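Local coordinates for protein maleylacetate reductase (Agrobacterium tumefaciens, PDB 3HL0) that probably catalyses the NADH-dependent reduction of maleylacetate to 3-oxoadipate in the breakdown of gamma-resorcylate, and binds NAD between an N-terminal alpha/beta domain and a helical C-terminal domain, at residues E27-L32 with C90-G95; A173-A178 with S238-L243; A180-D185 with H265-V270. One frame throughout, in Å; residues are numbered along the deposited sequence.

Contact 1 (E27-L32 with C90-G95); sequences EEIRRL and CVVSLG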
loop_
_atom_site.group_PDB
_atom_site.type_symbol
_atom_site.label_atom_id
_atom_site.label_comp_id
_atom_site.label_asym_id
_atom_site.label_seq_id
_atom_site.Cartn_x
_atom_site.Cartn_y
_atom_site.Cartn_z
ATOM N N GLU A 27 30.211 0.479 10.987
ATOM C CA GLU A 27 31.419 -0.047 10.319
ATOM C C GLU A 27 31.455 0.334 8.841
ATOM O O GLU A 27 32.471 0.799 8.327
ATOM C CB GLU A 27 31.467 -1.584 10.412
ATOM C CG GLU A 27 31.637 -2.174 11.811
ATOM C CD GLU A 27 31.937 -3.673 11.774
ATOM O OE1 GLU A 27 31.630 -4.322 10.746
ATOM O OE2 GLU A 27 32.481 -4.201 12.769
ATOM N N GLU A 28 30.329 0.129 8.162
ATOM C CA GLU A 28 30.239 0.368 6.730
ATOM C C GLU A 28 30.322 1.846 6.387
ATOM O O GLU A 28 30.908 2.229 5.370
ATOM C CB GLU A 28 28.960 -0.275 6.165
ATOM C CG GLU A 28 28.990 -1.804 6.322
ATOM C CD GLU A 28 30.128 -2.448 5.543
ATOM O OE1 GLU A 28 30.463 -1.978 4.421
ATOM O OE2 GLU A 28 30.666 -3.455 6.047
ATOM N N ILE A 29 29.722 2.687 7.225
ATOM C CA ILE A 29 29.833 4.141 7.028
ATOM C C ILE A 29 31.307 4.527 7.119
ATOM O O ILE A 29 31.841 5.253 6.265
ATOM C CB ILE A 29 28.946 4.943 8.026
ATOM C CG1 ILE A 29 27.463 4.701 7.725
ATOM C CG2 ILE A 29 29.264 6.492 8.022
ATOM C CD1 ILE A 29 26.532 5.245 8.834
ATOM N N ARG A 30 31.969 4.023 8.154
ATOM C CA ARG A 30 33.377 4.376 8.372
ATOM C C ARG A 30 34.273 3.892 7.231
ATOM O O ARG A 30 35.197 4.611 6.810
ATOM C CB ARG A 30 33.854 3.847 9.723
ATOM C CG ARG A 30 33.269 4.620 10.893
ATOM C CD ARG A 30 33.957 4.244 12.184
ATOM N NE ARG A 30 33.131 4.559 13.352
ATOM C CZ ARG A 30 32.417 3.655 14.030
ATOM N NH1 ARG A 30 31.683 4.023 15.080
ATOM N NH2 ARG A 30 32.438 2.379 13.662
ATOM N N ARG A 31 33.958 2.704 6.705
ATOM C CA ARG A 31 34.729 2.060 5.634
ATOM C C ARG A 31 34.709 2.871 4.331
ATOM O O ARG A 31 35.688 2.864 3.575
ATOM C CB ARG A 31 34.226 0.635 5.419
ATOM C CG ARG A 31 35.052 -0.227 4.477
ATOM C CD ARG A 31 34.555 -1.665 4.469
ATOM N NE ARG A 31 35.369 -2.500 3.586
ATOM C CZ ARG A 31 36.423 -3.211 3.977
ATOM N NH1 ARG A 31 36.805 -3.215 5.256
ATOM N NH2 ARG A 31 37.104 -3.923 3.086
ATOM N N LEU A 32 33.616 3.589 4.083
ATOM C CA LEU A 32 33.549 4.557 2.992
ATOM C C LEU A 32 34.289 5.876 3.281
ATOM O O LEU A 32 34.327 6.765 2.420
ATOM C CB LEU A 32 32.090 4.858 2.624
ATOM C CG LEU A 32 31.212 3.728 2.066
ATOM C CD1 LEU A 32 29.708 4.090 2.220
ATOM C CD2 LEU A 32 31.556 3.411 0.605
ATOM N N CYS A 90 26.073 10.729 3.164
ATOM C CA CYS A 90 25.533 9.511 2.576
ATOM C C CYS A 90 24.080 9.314 3.008
ATOM O O CYS A 90 23.593 10.002 3.901
ATOM C CB CYS A 90 26.368 8.284 2.986
ATOM S SG CYS A 90 26.565 8.016 4.768
ATOM N N VAL A 91 23.405 8.374 2.357
ATOM C CA VAL A 91 22.063 7.980 2.762
ATOM C C VAL A 91 22.092 6.528 3.153
ATOM O O VAL A 91 22.865 5.751 2.592
ATOM C CB VAL A 91 20.983 8.225 1.667
ATOM C CG1 VAL A 91 20.766 9.751 1.432
ATOM C CG2 VAL A 91 21.307 7.486 0.337
ATOM N N VAL A 92 21.286 6.183 4.151
ATOM C CA VAL A 92 21.118 4.791 4.552
ATOM C C VAL A 92 19.641 4.517 4.294
ATOM O O VAL A 92 18.792 5.042 4.973
ATOM C CB VAL A 92 21.485 4.569 6.032
ATOM C CG1 VAL A 92 21.111 3.151 6.431
ATOM C CG2 VAL A 92 23.020 4.802 6.282
ATOM N N SER A 93 19.364 3.698 3.285
ATOM C CA SER A 93 17.990 3.482 2.850
ATOM C C SER A 93 17.485 2.213 3.483
ATOM O O SER A 93 17.920 1.138 3.104
ATOM C CB SER A 93 17.946 3.325 1.337
ATOM O OG SER A 93 18.507 4.498 0.742
ATOM N N LEU A 94 16.562 2.323 4.435
ATOM C CA LEU A 94 16.072 1.140 5.171
ATOM C C LEU A 94 14.639 0.860 4.725
ATOM O O LEU A 94 13.711 1.626 5.071
ATOM C CB LEU A 94 16.125 1.436 6.669
ATOM C CG LEU A 94 15.531 0.342 7.558
ATOM C CD1 LEU A 94 16.337 -0.925 7.514
ATOM C CD2 LEU A 94 15.472 0.902 8.987
ATOM N N GLY A 95 14.425 -0.165 3.901
ATOM C CA GLY A 95 13.055 -0.407 3.386
ATOM C C GLY A 95 13.072 -1.166 2.088
ATOM O O GLY A 95 14.105 -1.764 1.737
#
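With CG1 anti to its carbonyl carbon (chi1 -67°) and CD1 carried straight on from there (chi2 169°), Ile29 reaches out from the helix toward Cys90 and Val92 with two branches. Its CG2 methyl meets Cys90 SG at 4.5 Å, and CD1 at the end of the longer branch lies 4.4 Å from Val92 CG2. On the strand, Cys90 holds SG between its own backbone N and carbonyl carbon (chi1 56°), which lifts the sulfur off the sheet toward the isoleucine. These are loose van der Waals contacts between apolar groups, and they bury a modest 114 Å². The backbones stay 8.2 Å apart at their nearest CA pair, Ile29 and Cys90, and only side chains touch across the two segments. Here helix 25-31 lies on one face of the six-stranded parallel sheet of the Rossmann-like N-terminal domain, as expected in the iron-containing alcohol dehydrogenase family. Strand 90-95 runs inside that sheet between strands 37-40 and 113-118, and Ile29 also touches Ala37 and Ile115 on these two neighbours. Next to Ile29, Glu28 packs on Val150 and Ile152 of strand 150-153 and forms a salt bridge with Arg14. Just beyond strand 90-95, Gly97 and Ser98 bind NAD. Val92 itself stays back from the cofactor, its side chain about 14 Å from the bound NAD at nearest atoms.

Contact 2 (A173-A178 with S238-L243); sequences AMAHAA and SLHHKL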
loop_
_atom_site.group_PDB
_atom_site.type_symbol
_atom_site.label_atom_id
_atom_site.label_comp_id
_atom_site.label_asym_id
_atom_site.label_seq_id
_atom_site.Cartn_x
_atom_site.Cartn_y
_atom_site.Cartn_z
ATOM N N ALA A 173 10.763 -10.746 -7.668
ATOM C CA ALA A 173 12.178 -11.157 -7.782
ATOM C C ALA A 173 12.322 -12.243 -8.842
ATOM O O ALA A 173 13.184 -12.167 -9.740
ATOM C CB ALA A 173 12.698 -11.684 -6.402
HETATM N N MSE A 174 11.480 -13.257 -8.744
HETATM C CA MSE A 174 11.546 -14.387 -9.695
HETATM C C MSE A 174 11.386 -13.890 -11.137
HETATM O O MSE A 174 12.008 -14.431 -12.065
HETATM C CB MSE A 174 10.492 -15.445 -9.397
HETATM C CG MSE A 174 10.821 -16.132 -8.102
HETATM SE SE MSE A 174 9.479 -17.401 -7.552
HETATM C CE MSE A 174 9.502 -18.534 -9.025
ATOM N N ALA A 175 10.560 -12.856 -11.338
ATOM C CA ALA A 175 10.402 -12.323 -12.686
ATOM C C ALA A 175 11.712 -11.805 -13.296
ATOM O O ALA A 175 11.952 -11.981 -14.480
ATOM C CB ALA A 175 9.323 -11.200 -12.682
ATOM N N HIS A 176 12.547 -11.144 -12.469
ATOM C CA HIS A 176 13.856 -10.622 -12.945
ATOM C C HIS A 176 14.677 -11.816 -13.443
ATOM O O HIS A 176 15.267 -11.737 -14.535
ATOM C CB HIS A 176 14.633 -9.951 -11.809
ATOM C CG HIS A 176 13.893 -8.910 -11.018
ATOM N ND1 HIS A 176 12.930 -8.066 -11.534
ATOM C CD2 HIS A 176 14.051 -8.558 -9.712
ATOM C CE1 HIS A 176 12.493 -7.264 -10.570
ATOM N NE2 HIS A 176 13.193 -7.521 -9.465
ATOM N N ALA A 177 14.702 -12.899 -12.656
ATOM C CA ALA A 177 15.521 -14.084 -13.039
ATOM C C ALA A 177 14.992 -14.784 -14.264
ATOM O O ALA A 177 15.750 -15.175 -15.154
ATOM C CB ALA A 177 15.600 -15.054 -11.881
ATOM N N ALA A 178 13.661 -14.921 -14.346
ATOM C CA ALA A 178 13.062 -15.626 -15.449
ATOM C C ALA A 178 13.391 -14.912 -16.771
ATOM O O ALA A 178 13.805 -15.545 -17.759
ATOM C CB ALA A 178 11.546 -15.729 -15.237
ATOM N N SER A 238 12.484 -7.744 -20.829
ATOM C CA SER A 238 11.746 -7.830 -22.079
ATOM C C SER A 238 10.257 -7.703 -21.762
ATOM O O SER A 238 9.899 -6.908 -20.884
ATOM C CB SER A 238 12.134 -9.123 -22.844
ATOM O OG SER A 238 11.471 -9.112 -24.110
ATOM N N LEU A 239 9.431 -8.512 -22.412
ATOM C CA LEU A 239 7.982 -8.370 -22.340
ATOM C C LEU A 239 7.444 -8.256 -20.900
ATOM O O LEU A 239 6.596 -7.408 -20.601
ATOM C CB LEU A 239 7.332 -9.567 -23.036
ATOM C CG LEU A 239 5.829 -9.737 -22.806
ATOM C CD1 LEU A 239 5.069 -8.558 -23.400
ATOM C CD2 LEU A 239 5.368 -11.083 -23.393
ATOM N N HIS A 240 7.918 -9.122 -20.016
ATOM C CA HIS A 240 7.308 -9.094 -18.692
ATOM C C HIS A 240 7.476 -7.754 -18.015
ATOM O O HIS A 240 6.499 -7.178 -17.516
ATOM C CB HIS A 240 7.817 -10.231 -17.800
ATOM C CG HIS A 240 7.270 -10.128 -16.404
ATOM N ND1 HIS A 240 6.016 -10.590 -16.049
ATOM C CD2 HIS A 240 7.765 -9.489 -15.322
ATOM C CE1 HIS A 240 5.789 -10.279 -14.780
ATOM N NE2 HIS A 240 6.836 -9.601 -14.319
ATOM N N HIS A 241 8.710 -7.272 -17.944
ATOM C CA HIS A 241 8.914 -6.007 -17.195
ATOM C C HIS A 241 8.300 -4.821 -17.963
ATOM O O HIS A 241 7.789 -3.907 -17.331
ATOM C CB HIS A 241 10.409 -5.809 -16.862
ATOM C CG HIS A 241 10.937 -6.806 -15.865
ATOM N ND1 HIS A 241 11.170 -8.126 -16.194
ATOM C CD2 HIS A 241 11.275 -6.671 -14.561
ATOM C CE1 HIS A 241 11.621 -8.767 -15.121
ATOM N NE2 HIS A 241 11.681 -7.911 -14.111
ATOM N N LYS A 242 8.362 -4.832 -19.292
ATOM C CA LYS A 242 7.740 -3.738 -20.086
ATOM C C LYS A 242 6.236 -3.675 -19.870
ATOM O O LYS A 242 5.688 -2.597 -19.606
ATOM C CB LYS A 242 8.074 -3.903 -21.553
ATOM C CG LYS A 242 9.578 -3.689 -21.835
ATOM C CD LYS A 242 9.934 -2.207 -21.908
ATOM C CE LYS A 242 11.243 -1.980 -22.647
ATOM N NZ LYS A 242 12.425 -2.342 -21.795
ATOM N N LEU A 243 5.587 -4.833 -19.909
ATOM C CA LEU A 243 4.133 -4.886 -19.732
ATOM C C LEU A 243 3.745 -4.468 -18.323
ATOM O O LEU A 243 2.745 -3.763 -18.154
ATOM C CB LEU A 243 3.583 -6.257 -20.110
ATOM C CG LEU A 243 2.066 -6.438 -20.113
ATOM C CD1 LEU A 243 1.499 -5.441 -21.172
ATOM C CD2 LEU A 243 1.734 -7.876 -20.471
#
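Helix 173-178 and helix 239-243 run mostly against each other, their N-to-C directions 135° apart and their axes 10.1 Å apart at closest approach, with Ala175 and His240 the nearest CA pair at 7.5 Å. Both belong to the helical C-terminal domain of the iron-containing alcohol dehydrogenase fold. Ala175 turns its methyl into the gap, where CB comes within 3.4 Å of His240 NE2, approaching that ring obliquely. His240 ND1 is hydrogen-bonded to Thr266 OG1. Beside it, His241 reaches across to helix 173-178, and its ring meets that of His176 rim to rim, the planes 29° apart. Both hold CG anti to the carbonyl carbon, beside the backbone N, which brings the His176 ring round to His241 although its CB points away. Their link is one nearly straight hydrogen bond between His176 ND1 and His241 NE2 (2.9 Å, 168°). Both rings are fixed at their other nitrogens: His176 NE2 is hydrogen-bonded to Ala122 O, and His241 ND1 to Glu179. The His176 side chain lies about 4 Å from the bound NAD at nearest atoms, bordering the cofactor site. Ala175 O lies at the edge of the His241 ring, in its plane, 3.3 Å from His241 CE1.

Contact 3 (A180-D185 with H265-V270); sequences ALYARD and HTIAYV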
loop_
_atom_site.group_PDB
_atom_site.type_symbol
_atom_site.label_atom_id
_atom_site.label_comp_id
_atom_site.label_asym_id
_atom_site.label_seq_id
_atom_site.Cartn_x
_atom_site.Cartn_y
_atom_site.Cartn_z
ATOM N N ALA A 180 15.868 -12.829 -17.293
ATOM C CA ALA A 180 17.312 -12.863 -17.534
ATOM C C ALA A 180 17.705 -14.091 -18.375
ATOM O O ALA A 180 18.679 -14.024 -19.157
ATOM C CB ALA A 180 18.060 -12.857 -16.226
ATOM N N LEU A 181 16.987 -15.196 -18.219
ATOM C CA LEU A 181 17.366 -16.420 -18.965
ATOM C C LEU A 181 17.303 -16.251 -20.488
ATOM O O LEU A 181 18.056 -16.931 -21.220
ATOM C CB LEU A 181 16.465 -17.586 -18.560
ATOM C CG LEU A 181 16.597 -18.001 -17.091
ATOM C CD1 LEU A 181 15.528 -19.073 -16.768
ATOM C CD2 LEU A 181 18.041 -18.514 -16.781
ATOM N N TYR A 182 16.448 -15.351 -20.965
ATOM C CA TYR A 182 16.310 -15.153 -22.413
ATOM C C TYR A 182 16.649 -13.753 -22.855
ATOM O O TYR A 182 16.309 -13.345 -23.971
ATOM C CB TYR A 182 14.923 -15.600 -22.909
ATOM C CG TYR A 182 13.717 -14.957 -22.240
ATOM C CD1 TYR A 182 13.347 -13.631 -22.535
ATOM C CD2 TYR A 182 12.955 -15.694 -21.330
ATOM C CE1 TYR A 182 12.189 -13.066 -21.949
ATOM C CE2 TYR A 182 11.833 -15.141 -20.716
ATOM C CZ TYR A 182 11.451 -13.855 -21.057
ATOM O OH TYR A 182 10.320 -13.298 -20.473
ATOM N N ALA A 183 17.364 -13.003 -22.009
ATOM C CA ALA A 183 17.816 -11.662 -22.401
ATOM C C ALA A 183 18.583 -11.687 -23.731
ATOM O O ALA A 183 19.312 -12.617 -24.010
ATOM C CB ALA A 183 18.736 -11.071 -21.314
ATOM N N ARG A 184 18.443 -10.625 -24.501
ATOM C CA ARG A 184 19.207 -10.521 -25.739
ATOM C C ARG A 184 20.704 -10.535 -25.422
ATOM O O ARG A 184 21.487 -11.149 -26.170
ATOM C CB ARG A 184 18.853 -9.244 -26.488
ATOM C CG ARG A 184 19.293 -9.357 -27.958
ATOM C CD ARG A 184 18.868 -8.085 -28.650
ATOM N NE ARG A 184 18.935 -8.232 -30.099
ATOM C CZ ARG A 184 18.523 -7.300 -30.958
ATOM N NH1 ARG A 184 18.609 -7.523 -32.268
ATOM N NH2 ARG A 184 18.024 -6.152 -30.507
ATOM N N ASP A 185 21.079 -9.886 -24.325
ATOM C CA ASP A 185 22.485 -9.822 -23.862
ATOM C C ASP A 185 22.736 -10.775 -22.690
ATOM O O ASP A 185 23.547 -10.479 -21.749
ATOM C CB ASP A 185 22.860 -8.392 -23.482
ATOM C CG ASP A 185 21.963 -7.794 -22.398
ATOM O OD1 ASP A 185 20.843 -8.302 -22.157
ATOM O OD2 ASP A 185 22.368 -6.788 -21.747
ATOM N N HIS A 265 1.872 -15.696 -17.496
ATOM C CA HIS A 265 1.392 -15.421 -18.855
ATOM C C HIS A 265 2.464 -14.858 -19.729
ATOM O O HIS A 265 2.511 -15.209 -20.898
ATOM C CB HIS A 265 0.217 -14.451 -18.748
ATOM C CG HIS A 265 -0.865 -14.998 -17.885
ATOM N ND1 HIS A 265 -1.703 -16.007 -18.308
ATOM C CD2 HIS A 265 -1.183 -14.741 -16.594
ATOM C CE1 HIS A 265 -2.507 -16.332 -17.307
ATOM N NE2 HIS A 265 -2.217 -15.579 -16.261
ATOM N N THR A 266 3.309 -13.981 -19.176
ATOM C CA THR A 266 4.380 -13.387 -19.977
ATOM C C THR A 266 5.434 -14.465 -20.232
ATOM O O THR A 266 5.965 -14.554 -21.364
ATOM C CB THR A 266 4.991 -12.148 -19.287
ATOM O OG1 THR A 266 5.420 -12.523 -17.968
ATOM C CG2 THR A 266 3.924 -11.034 -19.211
ATOM N N ILE A 267 5.716 -15.283 -19.225
ATOM C CA ILE A 267 6.667 -16.394 -19.461
ATOM C C ILE A 267 6.091 -17.403 -20.439
ATOM O O ILE A 267 6.804 -17.793 -21.371
ATOM C CB ILE A 267 7.074 -17.033 -18.135
ATOM C CG1 ILE A 267 7.854 -16.014 -17.305
ATOM C CG2 ILE A 267 7.927 -18.285 -18.376
ATOM C CD1 ILE A 267 9.104 -15.419 -17.981
ATOM N N ALA A 268 4.806 -17.774 -20.306
ATOM C CA ALA A 268 4.190 -18.655 -21.312
ATOM C C ALA A 268 4.265 -18.098 -22.729
ATOM O O ALA A 268 4.448 -18.897 -23.693
ATOM C CB ALA A 268 2.714 -18.974 -20.950
ATOM N N TYR A 269 4.111 -16.789 -22.895
ATOM C CA TYR A 269 4.185 -16.159 -24.230
ATOM C C TYR A 269 5.584 -16.417 -24.808
ATOM O O TYR A 269 5.700 -16.890 -25.947
ATOM C CB TYR A 269 3.976 -14.666 -24.111
ATOM C CG TYR A 269 3.944 -13.870 -25.395
ATOM C CD1 TYR A 269 2.705 -13.513 -25.966
ATOM C CD2 TYR A 269 5.117 -13.374 -25.975
ATOM C CE1 TYR A 269 2.642 -12.695 -27.127
ATOM C CE2 TYR A 269 5.076 -12.569 -27.151
ATOM C CZ TYR A 269 3.820 -12.243 -27.713
ATOM O OH TYR A 269 3.729 -11.477 -28.861
ATOM N N VAL A 270 6.636 -16.168 -24.010
ATOM C CA VAL A 270 8.014 -16.316 -24.518
ATOM C C VAL A 270 8.407 -17.780 -24.672
ATOM O O VAL A 270 9.175 -18.117 -25.576
ATOM C CB VAL A 270 9.030 -15.540 -23.626
ATOM C CG1 VAL A 270 10.487 -15.695 -24.142
ATOM C CG2 VAL A 270 8.578 -14.064 -23.629
#
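Tyr182 meets Val270 and Ile267 of helix 265-270 with the face and the edge of its ring. Val270 CG1 sits squarely over the face, 3.5 Å from the ring centroid and only 3° off the ring normal, a CH-pi contact in which all six ring carbons lie at similar distances from one methyl. The second valine methyl, CG2, slips outward to the phenol end and packs 3.7 Å from Tyr182 OH. Ile267 comes from another direction: its CD1 lies at the edge, in the plane of the ring, 3.5 Å from Tyr182 OH and 3.9 Å from Tyr182 CE2. In the helical C-terminal domain of this dehydrogenase fold, the tyrosine thus packs the connection between helices 163-180 and 188-210 against helix 255-271. The contact lies away from the cofactor and metal sites.

A type I turn from Ala180 to Ala183 presents the ring, with Tyr182 in its third position. CG is set between the backbone N and the carbonyl carbon (chi1 56°), and the ring points at the helix. Val270 has CG1 anti to its backbone N (chi1 180°), which sends that methyl out to the ring. Though two methyls pack against it, the phenol oxygen has a polar partner: Tyr182 OH is hydrogen-bonded to Glu179, a bond that limits where the end of the ring can lie. Pro331 also touches the tyrosine, and Leu181 of the turn packs on helix 188-210. Ile267 CD1 has a further neighbour in helix 163-180, the CB of Ala178 at 3.7 Å.

In the fold
From the N terminus, contact 1 closes first, bringing strand 90-95 back to helix 25-31 across 57 intervening residues, 24 of them helix and 9 strand, and it is complete before the other two begin. The chain then enters the C-terminal helices. Contact 2 opens on helix 163-180 and contact 3 just after it; contact 2 closes at the start of helix 239-251 and contact 3 on helix 255-271, so their loops cross. These two share one neighbourhood, their centres about 7 Å apart, and Leu239 of one packs on Tyr269 of the other. Contact 1 lies on the opposite side of the chain's centre, about 29 Å from contact 2 between centres.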